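PDB 5DU9: CDA peptide synthetase I from Streptomyces coelicolor, which belongs to the nonribosomal peptide synthetases, represented here by a condensation domain of the CoA-dependent acyltransferase superfamily. Local coordinates for residues Leu142-Leu145 and Arg149-Tyr152; Ser50-Leu55 and Ala174-Ala179; Glu202-Ser207 and Ser343-Glu348; Arg124-Pro129 and Ser384-Pro389; Val271-Ala276 and Ala326-Thr331. The protein carries 1 engineered substitution. All coordinates share one frame; numbering follows the deposited sequence.

Contact 1: residues Leu142-Leu145 and Arg149-Tyr152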
# COMPACT_ATOMS: atom_id res chain seq x y z
N LEU A 142 2.10 -16.84 12.23
CA LEU A 142 3.54 -17.01 12.25
C LEU A 142 3.86 -18.35 11.60
O LEU A 142 3.42 -19.39 12.08
CB LEU A 142 4.09 -16.96 13.67
CG LEU A 142 5.60 -17.18 13.81
CD1 LEU A 142 6.37 -16.00 13.24
CD2 LEU A 142 5.98 -17.42 15.27
N PHE A 143 4.61 -18.32 10.51
CA PHE A 143 5.07 -19.54 9.85
C PHE A 143 6.50 -19.86 10.27
O PHE A 143 7.34 -18.97 10.33
CB PHE A 143 5.00 -19.40 8.33
CG PHE A 143 3.62 -19.19 7.79
CD1 PHE A 143 2.83 -20.27 7.43
CD2 PHE A 143 3.11 -17.91 7.64
CE1 PHE A 143 1.56 -20.07 6.92
CE2 PHE A 143 1.84 -17.71 7.14
CZ PHE A 143 1.07 -18.80 6.78
N THR A 144 6.75 -21.13 10.58
CA THR A 144 8.11 -21.64 10.71
C THR A 144 8.48 -22.29 9.38
O THR A 144 7.76 -23.16 8.90
CB THR A 144 8.24 -22.65 11.86
OG1 THR A 144 7.84 -22.03 13.09
CG2 THR A 144 9.68 -23.14 11.99
N LEU A 145 9.60 -21.87 8.80
CA LEU A 145 9.96 -22.30 7.44
C LEU A 145 11.14 -23.27 7.36
O LEU A 145 11.48 -23.73 6.28
CB LEU A 145 10.28 -21.08 6.59
CG LEU A 145 9.18 -20.04 6.44
CD1 LEU A 145 9.64 -18.93 5.51
CD2 LEU A 145 7.89 -20.67 5.94
N ARG A 149 14.21 -19.98 9.90
CA ARG A 149 13.56 -18.82 9.29
C ARG A 149 12.07 -18.80 9.61
O ARG A 149 11.45 -19.85 9.77
CB ARG A 149 13.77 -18.80 7.78
CG ARG A 149 15.22 -18.61 7.36
CD ARG A 149 15.36 -18.57 5.85
NE ARG A 149 14.98 -19.83 5.22
CZ ARG A 149 15.79 -20.88 5.07
NH1 ARG A 149 17.05 -20.83 5.51
NH2 ARG A 149 15.35 -21.98 4.49
N HIS A 150 11.51 -17.60 9.69
CA HIS A 150 10.09 -17.43 9.96
C HIS A 150 9.44 -16.46 8.98
O HIS A 150 10.12 -15.72 8.27
CB HIS A 150 9.86 -16.94 11.39
CG HIS A 150 9.98 -18.03 12.42
ND1 HIS A 150 11.18 -18.58 12.79
CD2 HIS A 150 9.03 -18.66 13.15
CE1 HIS A 150 10.98 -19.50 13.71
NE2 HIS A 150 9.68 -19.57 13.95
N LEU A 151 8.12 -16.48 8.97
CA LEU A 151 7.34 -15.53 8.19
C LEU A 151 6.15 -15.11 9.03
O LEU A 151 5.39 -15.96 9.50
CB LEU A 151 6.89 -16.14 6.86
CG LEU A 151 6.25 -15.21 5.83
CD1 LEU A 151 6.50 -15.73 4.43
CD2 LEU A 151 4.76 -15.06 6.08
N TYR A 152 6.00 -13.80 9.23
CA TYR A 152 4.84 -13.27 9.94
C TYR A 152 3.88 -12.65 8.93
O TYR A 152 4.24 -11.70 8.25
CB TYR A 152 5.25 -12.21 10.98
CG TYR A 152 4.10 -11.80 11.87
CD1 TYR A 152 3.08 -10.97 11.41
CD2 TYR A 152 4.02 -12.26 13.18
CE1 TYR A 152 2.03 -10.61 12.23
CE2 TYR A 152 2.97 -11.90 14.00
CZ TYR A 152 1.98 -11.08 13.52
OH TYR A 152 0.93 -10.72 14.33
O HOH W 1 12.65 -22.88 4.16

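Contact 2: residues Ser50-Leu55 and Ala174-Ala179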
# COMPACT_ATOMS: atom_id res chain seq x y z
N SER A 50 2.78 -14.40 20.74
CA SER A 50 1.33 -14.43 20.90
C SER A 50 0.90 -13.45 21.98
O SER A 50 -0.09 -12.73 21.82
CB SER A 50 0.86 -15.85 21.23
OG SER A 50 -0.54 -15.89 21.43
N ARG A 51 1.64 -13.42 23.08
CA ARG A 51 1.38 -12.46 24.15
C ARG A 51 1.63 -11.04 23.65
O ARG A 51 0.86 -10.12 23.94
CB ARG A 51 2.27 -12.75 25.37
N ALA A 52 2.70 -10.87 22.88
CA ALA A 52 3.05 -9.57 22.33
C ALA A 52 1.98 -9.06 21.37
O ALA A 52 1.69 -7.86 21.33
CB ALA A 52 4.39 -9.64 21.61
N LEU A 53 1.39 -9.96 20.60
CA LEU A 53 0.32 -9.57 19.68
C LEU A 53 -0.87 -9.05 20.46
O LEU A 53 -1.48 -8.05 20.09
CB LEU A 53 -0.11 -10.75 18.80
CG LEU A 53 -1.25 -10.42 17.82
CD1 LEU A 53 -0.86 -9.29 16.88
CD2 LEU A 53 -1.68 -11.64 17.02
N ARG A 54 -1.20 -9.72 21.56
CA ARG A 54 -2.35 -9.33 22.36
C ARG A 54 -2.17 -7.92 22.92
O ARG A 54 -3.08 -7.10 22.85
CB ARG A 54 -2.58 -10.33 23.50
CG ARG A 54 -3.92 -10.15 24.20
CD ARG A 54 -4.28 -11.34 25.06
NE ARG A 54 -5.54 -11.12 25.78
CZ ARG A 54 -6.74 -11.39 25.28
NH1 ARG A 54 -6.88 -11.90 24.06
NH2 ARG A 54 -7.82 -11.16 26.02
N LEU A 55 -0.98 -7.64 23.44
CA LEU A 55 -0.66 -6.32 23.97
C LEU A 55 -0.68 -5.27 22.87
O LEU A 55 -1.14 -4.15 23.07
CB LEU A 55 0.70 -6.33 24.66
CG LEU A 55 0.83 -7.16 25.93
CD1 LEU A 55 2.29 -7.25 26.36
CD2 LEU A 55 -0.02 -6.58 27.05
N ALA A 174 7.30 -5.76 17.44
CA ALA A 174 8.67 -6.13 17.75
C ALA A 174 9.11 -5.52 19.07
O ALA A 174 9.77 -6.17 19.88
CB ALA A 174 9.60 -5.69 16.63
N GLU A 175 8.74 -4.26 19.30
CA GLU A 175 9.09 -3.56 20.53
C GLU A 175 8.57 -4.30 21.75
O GLU A 175 9.30 -4.49 22.73
CB GLU A 175 8.54 -2.14 20.50
CG GLU A 175 8.97 -1.28 21.68
CD GLU A 175 8.45 0.13 21.60
OE1 GLU A 175 7.25 0.30 21.27
OE2 GLU A 175 9.22 1.08 21.85
N VAL A 176 7.31 -4.72 21.70
CA VAL A 176 6.71 -5.46 22.80
C VAL A 176 7.37 -6.82 22.97
O VAL A 176 7.65 -7.25 24.09
CB VAL A 176 5.19 -5.64 22.59
CG1 VAL A 176 4.57 -6.46 23.72
CG2 VAL A 176 4.50 -4.28 22.51
N TYR A 177 7.63 -7.50 21.86
CA TYR A 177 8.26 -8.82 21.88
C TYR A 177 9.64 -8.77 22.55
O TYR A 177 9.98 -9.65 23.35
CB TYR A 177 8.40 -9.38 20.46
CG TYR A 177 9.07 -10.73 20.40
CD1 TYR A 177 8.35 -11.90 20.66
CD2 TYR A 177 10.41 -10.85 20.07
CE1 TYR A 177 8.96 -13.14 20.61
CE2 TYR A 177 11.03 -12.10 20.01
CZ TYR A 177 10.29 -13.23 20.28
OH TYR A 177 10.89 -14.47 20.22
N ARG A 178 10.42 -7.75 22.22
CA ARG A 178 11.76 -7.61 22.80
C ARG A 178 11.67 -7.45 24.31
O ARG A 178 12.47 -8.03 25.05
CB ARG A 178 12.51 -6.42 22.19
CG ARG A 178 12.92 -6.62 20.74
CD ARG A 178 13.93 -5.57 20.29
NE ARG A 178 13.51 -4.21 20.60
CZ ARG A 178 12.78 -3.44 19.79
NH1 ARG A 178 12.37 -3.88 18.61
NH2 ARG A 178 12.46 -2.21 20.17
N ALA A 179 10.70 -6.66 24.77
CA ALA A 179 10.52 -6.41 26.19
C ALA A 179 10.13 -7.69 26.93
O ALA A 179 10.68 -7.99 27.99
CB ALA A 179 9.47 -5.33 26.41

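Contact 3: residues Glu202-Ser207 and Ser343-Glu348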
# COMPACT_ATOMS: atom_id res chain seq x y z
N GLU A 202 -12.39 16.88 8.57
CA GLU A 202 -13.63 17.65 8.59
C GLU A 202 -13.33 19.14 8.48
O GLU A 202 -14.02 19.87 7.76
CB GLU A 202 -14.42 17.35 9.86
CG GLU A 202 -15.12 16.00 9.82
CD GLU A 202 -15.77 15.63 11.14
OE1 GLU A 202 -15.56 16.35 12.14
OE2 GLU A 202 -16.51 14.62 11.18
N ALA A 203 -12.29 19.60 9.16
CA ALA A 203 -11.89 21.00 9.10
C ALA A 203 -11.44 21.35 7.69
O ALA A 203 -11.72 22.44 7.19
CB ALA A 203 -10.79 21.29 10.11
N TYR A 204 -10.73 20.43 7.04
CA TYR A 204 -10.28 20.66 5.68
C TYR A 204 -11.47 20.81 4.73
O TYR A 204 -11.50 21.71 3.90
CB TYR A 204 -9.36 19.54 5.19
CG TYR A 204 -9.28 19.50 3.68
CD1 TYR A 204 -8.53 20.44 2.99
CD2 TYR A 204 -9.97 18.55 2.95
CE1 TYR A 204 -8.47 20.43 1.60
CE2 TYR A 204 -9.91 18.52 1.57
CZ TYR A 204 -9.16 19.46 0.90
OH TYR A 204 -9.11 19.44 -0.47
N ARG A 205 -12.44 19.91 4.87
CA ARG A 205 -13.62 19.94 4.00
C ARG A 205 -14.39 21.25 4.14
O ARG A 205 -15.01 21.71 3.19
CB ARG A 205 -14.54 18.75 4.31
CG ARG A 205 -13.98 17.41 3.85
CD ARG A 205 -15.04 16.33 3.81
NE ARG A 205 -15.46 15.89 5.14
CZ ARG A 205 -14.77 15.02 5.89
NH1 ARG A 205 -13.63 14.51 5.45
NH2 ARG A 205 -15.23 14.67 7.08
N ALA A 206 -14.32 21.85 5.33
CA ALA A 206 -15.04 23.09 5.61
C ALA A 206 -14.22 24.34 5.28
O ALA A 206 -14.70 25.46 5.46
CB ALA A 206 -15.47 23.13 7.07
N SER A 207 -13.00 24.15 4.80
CA SER A 207 -12.06 25.25 4.60
C SER A 207 -12.10 25.82 3.19
O SER A 207 -12.66 25.21 2.28
CB SER A 207 -10.64 24.81 4.93
OG SER A 207 -10.11 24.01 3.88
N SER A 343 -2.99 17.81 -2.33
CA SER A 343 -3.10 16.39 -2.02
C SER A 343 -4.26 16.02 -1.09
O SER A 343 -4.60 14.84 -0.97
CB SER A 343 -1.79 15.90 -1.38
OG SER A 343 -1.58 16.49 -0.11
N ARG A 344 -4.88 16.99 -0.43
CA ARG A 344 -5.94 16.67 0.53
C ARG A 344 -7.26 16.38 -0.17
O ARG A 344 -8.17 15.82 0.43
CB ARG A 344 -6.11 17.79 1.55
CG ARG A 344 -4.90 17.98 2.44
CD ARG A 344 -5.22 18.76 3.71
NE ARG A 344 -5.83 17.91 4.73
CZ ARG A 344 -5.86 18.19 6.03
NH1 ARG A 344 -5.30 19.30 6.49
NH2 ARG A 344 -6.44 17.35 6.88
N PHE A 345 -7.37 16.75 -1.44
CA PHE A 345 -8.60 16.47 -2.17
C PHE A 345 -8.65 14.98 -2.46
O PHE A 345 -7.68 14.40 -2.93
CB PHE A 345 -8.69 17.28 -3.46
CG PHE A 345 -10.08 17.38 -4.00
CD1 PHE A 345 -10.99 18.26 -3.44
CD2 PHE A 345 -10.47 16.60 -5.07
CE1 PHE A 345 -12.27 18.35 -3.93
CE2 PHE A 345 -11.76 16.69 -5.57
CZ PHE A 345 -12.66 17.56 -5.00
N ARG A 346 -9.80 14.36 -2.18
CA ARG A 346 -9.93 12.92 -2.28
C ARG A 346 -10.06 12.45 -3.72
O ARG A 346 -10.82 13.00 -4.50
CB ARG A 346 -11.16 12.45 -1.48
CG ARG A 346 -11.07 12.73 0.01
CD ARG A 346 -9.91 11.99 0.66
NE ARG A 346 -9.98 10.55 0.39
CZ ARG A 346 -9.06 9.67 0.78
NH1 ARG A 346 -7.98 10.06 1.46
NH2 ARG A 346 -9.22 8.39 0.46
N GLY A 347 -9.30 11.41 -4.06
CA GLY A 347 -9.33 10.87 -5.41
C GLY A 347 -10.71 10.39 -5.79
O GLY A 347 -11.16 10.57 -6.92
N GLU A 348 -11.40 9.79 -4.83
CA GLU A 348 -12.73 9.26 -5.10
C GLU A 348 -13.75 10.39 -5.27
O GLU A 348 -14.76 10.23 -5.94
CB GLU A 348 -13.17 8.30 -3.99
CG GLU A 348 -13.34 8.91 -2.60
CD GLU A 348 -12.07 8.97 -1.78
OE1 GLU A 348 -10.97 8.71 -2.33
OE2 GLU A 348 -12.17 9.27 -0.57

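Contact 4: residues Arg124-Pro129 and Ser384-Pro389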
# COMPACT_ATOMS: atom_id res chain seq x y z
N ARG A 124 -5.24 -17.95 0.49
CA ARG A 124 -6.53 -18.48 0.90
C ARG A 124 -7.13 -17.65 2.03
O ARG A 124 -8.34 -17.46 2.11
CB ARG A 124 -6.40 -19.95 1.30
CG ARG A 124 -6.06 -20.85 0.12
CD ARG A 124 -5.68 -22.25 0.55
NE ARG A 124 -6.83 -23.00 1.06
CZ ARG A 124 -7.67 -23.70 0.29
NH1 ARG A 124 -7.51 -23.74 -1.02
NH2 ARG A 124 -8.68 -24.35 0.85
N ASP A 125 -6.27 -17.14 2.91
CA ASP A 125 -6.75 -16.27 3.98
C ASP A 125 -7.29 -14.97 3.40
O ASP A 125 -8.36 -14.49 3.79
CB ASP A 125 -5.64 -15.97 4.99
CG ASP A 125 -6.13 -15.13 6.15
OD1 ASP A 125 -6.64 -15.71 7.13
OD2 ASP A 125 -6.02 -13.89 6.07
N ARG A 126 -6.54 -14.40 2.46
CA ARG A 126 -6.90 -13.13 1.83
C ARG A 126 -8.23 -13.23 1.09
O ARG A 126 -8.90 -12.22 0.87
CB ARG A 126 -5.78 -12.68 0.88
CG ARG A 126 -6.20 -11.73 -0.23
CD ARG A 126 -4.98 -11.10 -0.92
NE ARG A 126 -4.34 -11.98 -1.90
CZ ARG A 126 -4.33 -11.78 -3.22
NH1 ARG A 126 -4.92 -10.73 -3.77
NH2 ARG A 126 -3.71 -12.65 -4.01
N ALA A 127 -8.61 -14.45 0.73
CA ALA A 127 -9.87 -14.69 0.03
C ALA A 127 -11.05 -14.84 0.99
O ALA A 127 -12.19 -15.01 0.55
CB ALA A 127 -9.74 -15.94 -0.84
N THR A 128 -10.78 -14.78 2.29
CA THR A 128 -11.81 -14.98 3.30
C THR A 128 -12.46 -13.65 3.69
O THR A 128 -11.78 -12.74 4.17
CB THR A 128 -11.22 -15.63 4.57
OG1 THR A 128 -10.59 -16.87 4.22
CG2 THR A 128 -12.30 -15.89 5.60
N PRO A 129 -13.78 -13.52 3.48
CA PRO A 129 -14.43 -12.26 3.86
C PRO A 129 -14.38 -12.00 5.36
O PRO A 129 -14.51 -12.94 6.15
CB PRO A 129 -15.88 -12.45 3.39
CG PRO A 129 -15.85 -13.58 2.43
CD PRO A 129 -14.74 -14.47 2.88
N SER A 384 5.14 -7.02 0.47
CA SER A 384 3.72 -6.86 0.20
C SER A 384 3.11 -8.18 -0.25
O SER A 384 3.76 -8.96 -0.95
CB SER A 384 3.52 -5.77 -0.87
OG SER A 384 2.15 -5.56 -1.13
N ILE A 385 1.88 -8.43 0.17
CA ILE A 385 1.14 -9.61 -0.29
C ILE A 385 0.03 -9.17 -1.24
O ILE A 385 -0.13 -9.73 -2.32
CB ILE A 385 0.54 -10.41 0.89
CG1 ILE A 385 1.66 -11.01 1.76
CG2 ILE A 385 -0.39 -11.51 0.40
CD1 ILE A 385 2.55 -12.02 1.04
N SER A 386 -0.72 -8.16 -0.82
CA SER A 386 -1.73 -7.54 -1.67
C SER A 386 -2.04 -6.15 -1.14
O SER A 386 -2.45 -6.00 0.00
CB SER A 386 -3.00 -8.39 -1.72
OG SER A 386 -3.97 -7.80 -2.56
N SER A 387 -1.83 -5.13 -1.97
CA SER A 387 -1.95 -3.75 -1.52
C SER A 387 -3.38 -3.21 -1.63
O SER A 387 -3.70 -2.20 -1.01
CB SER A 387 -1.00 -2.84 -2.31
OG SER A 387 -1.50 -2.54 -3.60
N GLY A 388 -4.23 -3.88 -2.39
CA GLY A 388 -5.61 -3.44 -2.56
C GLY A 388 -6.19 -3.89 -3.88
O GLY A 388 -5.45 -4.31 -4.77
N PRO A 389 -7.52 -3.79 -4.03
CA PRO A 389 -8.16 -4.19 -5.28
C PRO A 389 -7.87 -3.21 -6.40
O PRO A 389 -7.51 -2.06 -6.13
CB PRO A 389 -9.64 -4.21 -4.93
CG PRO A 389 -9.77 -3.21 -3.85
CD PRO A 389 -8.50 -3.29 -3.05

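Contact 5: residues Val271-Ala276 and Ala326-Thr331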
# COMPACT_ATOMS: atom_id res chain seq x y z
N VAL A 271 11.37 6.12 -10.77
CA VAL A 271 10.52 4.97 -11.07
C VAL A 271 9.22 5.41 -11.73
O VAL A 271 8.79 4.82 -12.72
CB VAL A 271 10.22 4.16 -9.79
CG1 VAL A 271 9.20 3.07 -10.05
CG2 VAL A 271 11.51 3.56 -9.25
N ILE A 272 8.58 6.45 -11.19
CA ILE A 272 7.35 6.96 -11.77
C ILE A 272 7.60 7.40 -13.21
O ILE A 272 6.82 7.08 -14.11
CB ILE A 272 6.78 8.13 -10.94
CG1 ILE A 272 6.27 7.60 -9.60
CG2 ILE A 272 5.64 8.81 -11.67
CD1 ILE A 272 6.02 8.68 -8.56
N ALA A 273 8.70 8.12 -13.44
CA ALA A 273 9.06 8.52 -14.80
C ALA A 273 9.27 7.30 -15.69
O ALA A 273 8.90 7.31 -16.87
CB ALA A 273 10.32 9.38 -14.77
N GLY A 274 9.85 6.25 -15.13
CA GLY A 274 10.05 5.01 -15.86
C GLY A 274 8.75 4.37 -16.30
O GLY A 274 8.63 3.89 -17.42
N VAL A 275 7.76 4.35 -15.40
CA VAL A 275 6.45 3.83 -15.76
C VAL A 275 5.82 4.70 -16.85
O VAL A 275 5.27 4.18 -17.82
CB VAL A 275 5.51 3.75 -14.53
CG1 VAL A 275 4.13 3.26 -14.95
CG2 VAL A 275 6.09 2.82 -13.48
N ALA A 276 5.91 6.02 -16.70
CA ALA A 276 5.36 6.93 -17.70
C ALA A 276 6.00 6.69 -19.07
O ALA A 276 5.31 6.64 -20.08
CB ALA A 276 5.56 8.37 -17.27
N ALA A 326 15.68 12.07 -18.69
CA ALA A 326 15.85 13.13 -17.69
C ALA A 326 14.75 14.18 -17.82
O ALA A 326 14.28 14.72 -16.81
CB ALA A 326 17.22 13.79 -17.83
N ARG A 327 14.32 14.46 -19.04
CA ARG A 327 13.24 15.42 -19.25
C ARG A 327 11.92 14.88 -18.71
O ARG A 327 11.11 15.63 -18.18
CB ARG A 327 13.09 15.77 -20.73
CG ARG A 327 12.02 16.82 -21.00
CD ARG A 327 12.39 18.18 -20.40
NE ARG A 327 11.38 19.20 -20.66
CZ ARG A 327 10.31 19.40 -19.89
NH1 ARG A 327 10.08 18.64 -18.83
NH2 ARG A 327 9.45 20.36 -20.21
N VAL A 328 11.69 13.58 -18.86
CA VAL A 328 10.47 12.98 -18.33
C VAL A 328 10.48 13.03 -16.80
O VAL A 328 9.45 13.26 -16.18
CB VAL A 328 10.30 11.52 -18.81
CG1 VAL A 328 9.05 10.90 -18.20
CG2 VAL A 328 10.22 11.48 -20.33
N VAL A 329 11.65 12.82 -16.20
CA VAL A 329 11.79 12.96 -14.75
C VAL A 329 11.40 14.38 -14.33
O VAL A 329 10.71 14.57 -13.33
CB VAL A 329 13.22 12.61 -14.28
CG1 VAL A 329 13.42 12.96 -12.80
CG2 VAL A 329 13.52 11.13 -14.51
N GLU A 330 11.83 15.38 -15.10
CA GLU A 330 11.46 16.77 -14.80
C GLU A 330 9.95 16.98 -14.92
O GLU A 330 9.34 17.69 -14.12
CB GLU A 330 12.20 17.73 -15.73
CG GLU A 330 13.69 17.80 -15.47
CD GLU A 330 14.43 18.62 -16.51
OE1 GLU A 330 13.76 19.22 -17.38
OE2 GLU A 330 15.67 18.67 -16.46
N THR A 331 9.35 16.36 -15.94
CA THR A 331 7.91 16.45 -16.15
C THR A 331 7.17 15.85 -14.95
O THR A 331 6.19 16.41 -14.47
CB THR A 331 7.50 15.73 -17.45
OG1 THR A 331 8.13 16.40 -18.55
CG2 THR A 331 5.99 15.74 -17.65

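Contact 1: residues Leu142-Leu145 and Arg149-Tyr152
F143 and L151 pair in the middle of two antiparallel strand segments, 142-145 and 149-152, whose directions differ by 157° and whose axes come within 4.6 Å. F143 N donates to L151 O at 2.7 Å, almost straight at 177° and in the carbonyl plane, while L151 N answers to F143 O at 2.9 Å with the donor tilted from that plane. L145 N to R149 O, also 2.9 Å, continues the pairing toward the turn. On the face carrying F143 and L151 the two side chains lie alongside each other, pointing the same way, with F143 CD2 3.6 Å from L151 CD2. A chi1 of -63° sets the phenyl group beside its own backbone N, which brings L151 O to the ring edge. L145 crosses L151 at a slant, L145 CD1 lying 4.1 Å from L151 CB.

This is the beta hairpin of strands 138-146 and 149-157, inside a mixed sheet where strand 103-107 flanks one side and strand 33-40 the other. Helix 114-126 covers the F143 and L151 face, with W121 edge-to-face with F143; helix 46-58 packs on L142 and Y152.

On that second face T144 CA stands over the H150 ring in a CH-pi contact, 4.3 Å from the centroid, and L142 CD1 touches H150 CD2 at 3.8 Å. The polar ends are held from outside: T144 OG1 by H105 NE2, H150 ND1 by G148 O, and Y152 OH by H140 ND1. Near the turn one water donates to L145 O and accepts from R149 NH2, linking the strands beyond their last backbone bond here.

Contact 2: residues Ser50-Leu55 and Ala174-Ala179
V176 CG1 is the centre of this contact: it lies 3.6 Å from L55 CD1 and 3.7 Å from A52 CA, and so packs against two residues three positions apart on segment 50-55. V176 CG1 stands opposite its backbone N (chi1 177°), and this rotation presents the branch to the other helix. The L55 side chain passes V176 at a slant, the touching being done by its CD1 and CB. Beside this group A52 CB meets the backbone at Y177 N, 3.9 Å away, and the first side-chain carbon, Y177 CB, at 4.2 Å. Y177 contributes only the root of its side chain here.

The small methyl of A52 allows the helices to come close, and the short axes approach to 8.6 Å with their directions 130° apart. A52 and Y177 mark the nearest backbone approach, CA to CA 5.3 Å.

One shell out, the Y177 side chain runs along helix 46-58, touching V48 and L49 as well as L44, and its OH accepts from D45 N just before that helix. L180 adds a further contact to A52, and T56 to V176, so the interface continues along both helices. L53, on the other side of its helix from V176, touches F169 of helix 163-182 and V101. R178 NH1 donates to D374 O, tying helix 163-182 to the edge strand 373-374 of the sheet.

All the meeting atoms between the segments are carbon except the amide of Y177, which makes no bond across. Cohesion therefore comes from dispersion and close fit: buried at A52, V176 and Y177, exposed to solvent at L55.

Contact 3: residues Glu202-Ser207 and Ser343-Glu348
Y204 and R344 bury the most surface, and they do so by lying flat on each other. R344 CB stands over one face of the phenol ring, 3.6 Å from its centroid and 16° off the normal, a CH-pi contact. From there the arginine runs the opposite way to the tyrosine, its CD 3.8 Å from Y204 CD1. A bend at chi3 (80°) lays the guanidinium over Y204 CB, with R344 CZ 3.8 Å away. Ring and guanidinium planes differ by just 9°, but the charged group is centred on the methylene rather than on the ring.

F345 is the third partner: Y204 OH sits at the edge of its ring, in plane, 3.7 Å from F345 CD1. That hydroxyl is hydrogen-bonded to D213 OD2. The carbonyl of Y204 accepts from both S207 N and S207 OG, which fixes the end of helix 194-205.

Further along, R346 NE donates to E348 OE2 at 2.7 Å in a salt bridge, and E348 touches the bound (2S)-2-amino-N-butyl-propanamide. The contact thus joins the end of helix 194-205 to the loop between helices 325-341 and 347-354, with helix 208-220 against F345, helix 14-24 against R346 and E348, and strand 311-318 supplying N311 to the loop.

Contact 4: residues Arg124-Pro129 and Ser384-Pro389
R126 and S386 make this contact by themselves: one long side chain spans the gap, although their CA atoms are 8.4 Å apart. The arginine leaves its helix nearly extended through its first two torsions (chi1 156°) and then bends at chi3 (80°), which puts CD 3.5 Å from S386 CB and lays the guanidinium obliquely past the serine. R126 NH1 is 3.3 Å from S386 OG. The clear bond of that nitrogen is to P241 O, just ahead of strand 242-248, and R126 NH2 has a long, weak ion pair with D123 of its own helix. The tip of the arginine is therefore placed by an acceptor beyond both segments, while its aliphatic part packs on the serine methylene.

Segment 384-389 turns a corner at I385 on leaving strand 379-384, and I385 and S386 both face G35 in a classic beta bulge. The chain then passes from the six-stranded sheet to strand 393-398 of the four-stranded sheet, so R126 touches a connection between the two halves of the condensation-domain fold. The end of I385 goes instead to Q119 and M122, earlier in helix 114-126. The backbone angles of G388 would jam a CB against the carbonyl O of S387. S387 OG is hydrogen-bonded to E410 OE1, and S387 touches the bound (2S)-2-amino-N-butyl-propanamide. Before the arginine, D125 forms a salt bridge with R33 and takes hydrogen bonds with Y153 and S139.

Contact 5: residues Val271-Ala276 and Ala326-Thr331
A273 CB is a small bump set into a hollow between V328 and V329, 3.7 Å from V329 CG2 and 3.9 Å from V329 CA. Outside the segment F325 and V332 also touch A273, so the hollow has residues at spacings of three, four and seven on helix 325-341, a knobs-into-holes fit. The reverse bump is V328 CG1, which rests against helix 267-283 between two alanines one turn apart: A273 CB at 4.0 Å and, more loosely, A276 CB at 4.4 Å.

The rotations suit these roles. At V328 a chi1 of 178° swings CG1 away from the amide nitrogen and onto the alanines, whereas V329 sends its other branch, CG2, to A273. With methyl groups on one side the axes come within 8.7 Å, their directions 110° apart, and A273 and V329 approach to 5.2 Å between CA atoms.

Around the contact, helix 267-283 rests on strands: V271, I272 and V275 on strand 363-366, and I272 and A276 on strand 311-318. V328 is also touched by V443. Every touching residue is buried and the meeting side chains are aliphatic, so the two helices are held through shape and exclusion of water rather than by directional bonds.

Contacts 1 and 2 are neighbours, centres 16 Å apart, and touch where Y152 OH meets L53 CD1 at 3.4 Å. Contact 4 lies about 6 Å from contact 1 between nearest atoms, joined by helix 114-126, which covers F143 and L151 and carries R126. Contacts 3 and 5 sit farther off: centres 41 Å and 38 Å from contact 1, and 28 Å from each other, with helix 325-341 of contact 5 leading toward the loop of contact 3. Bound (2S)-2-amino-N-butyl-propanamide relates contacts 3 and 4, whose nearest atoms are about 12 Å apart: E348 and S387 both line its pocket, while the F345 and S386 side chains lie about 12 Å and 9 Å from it.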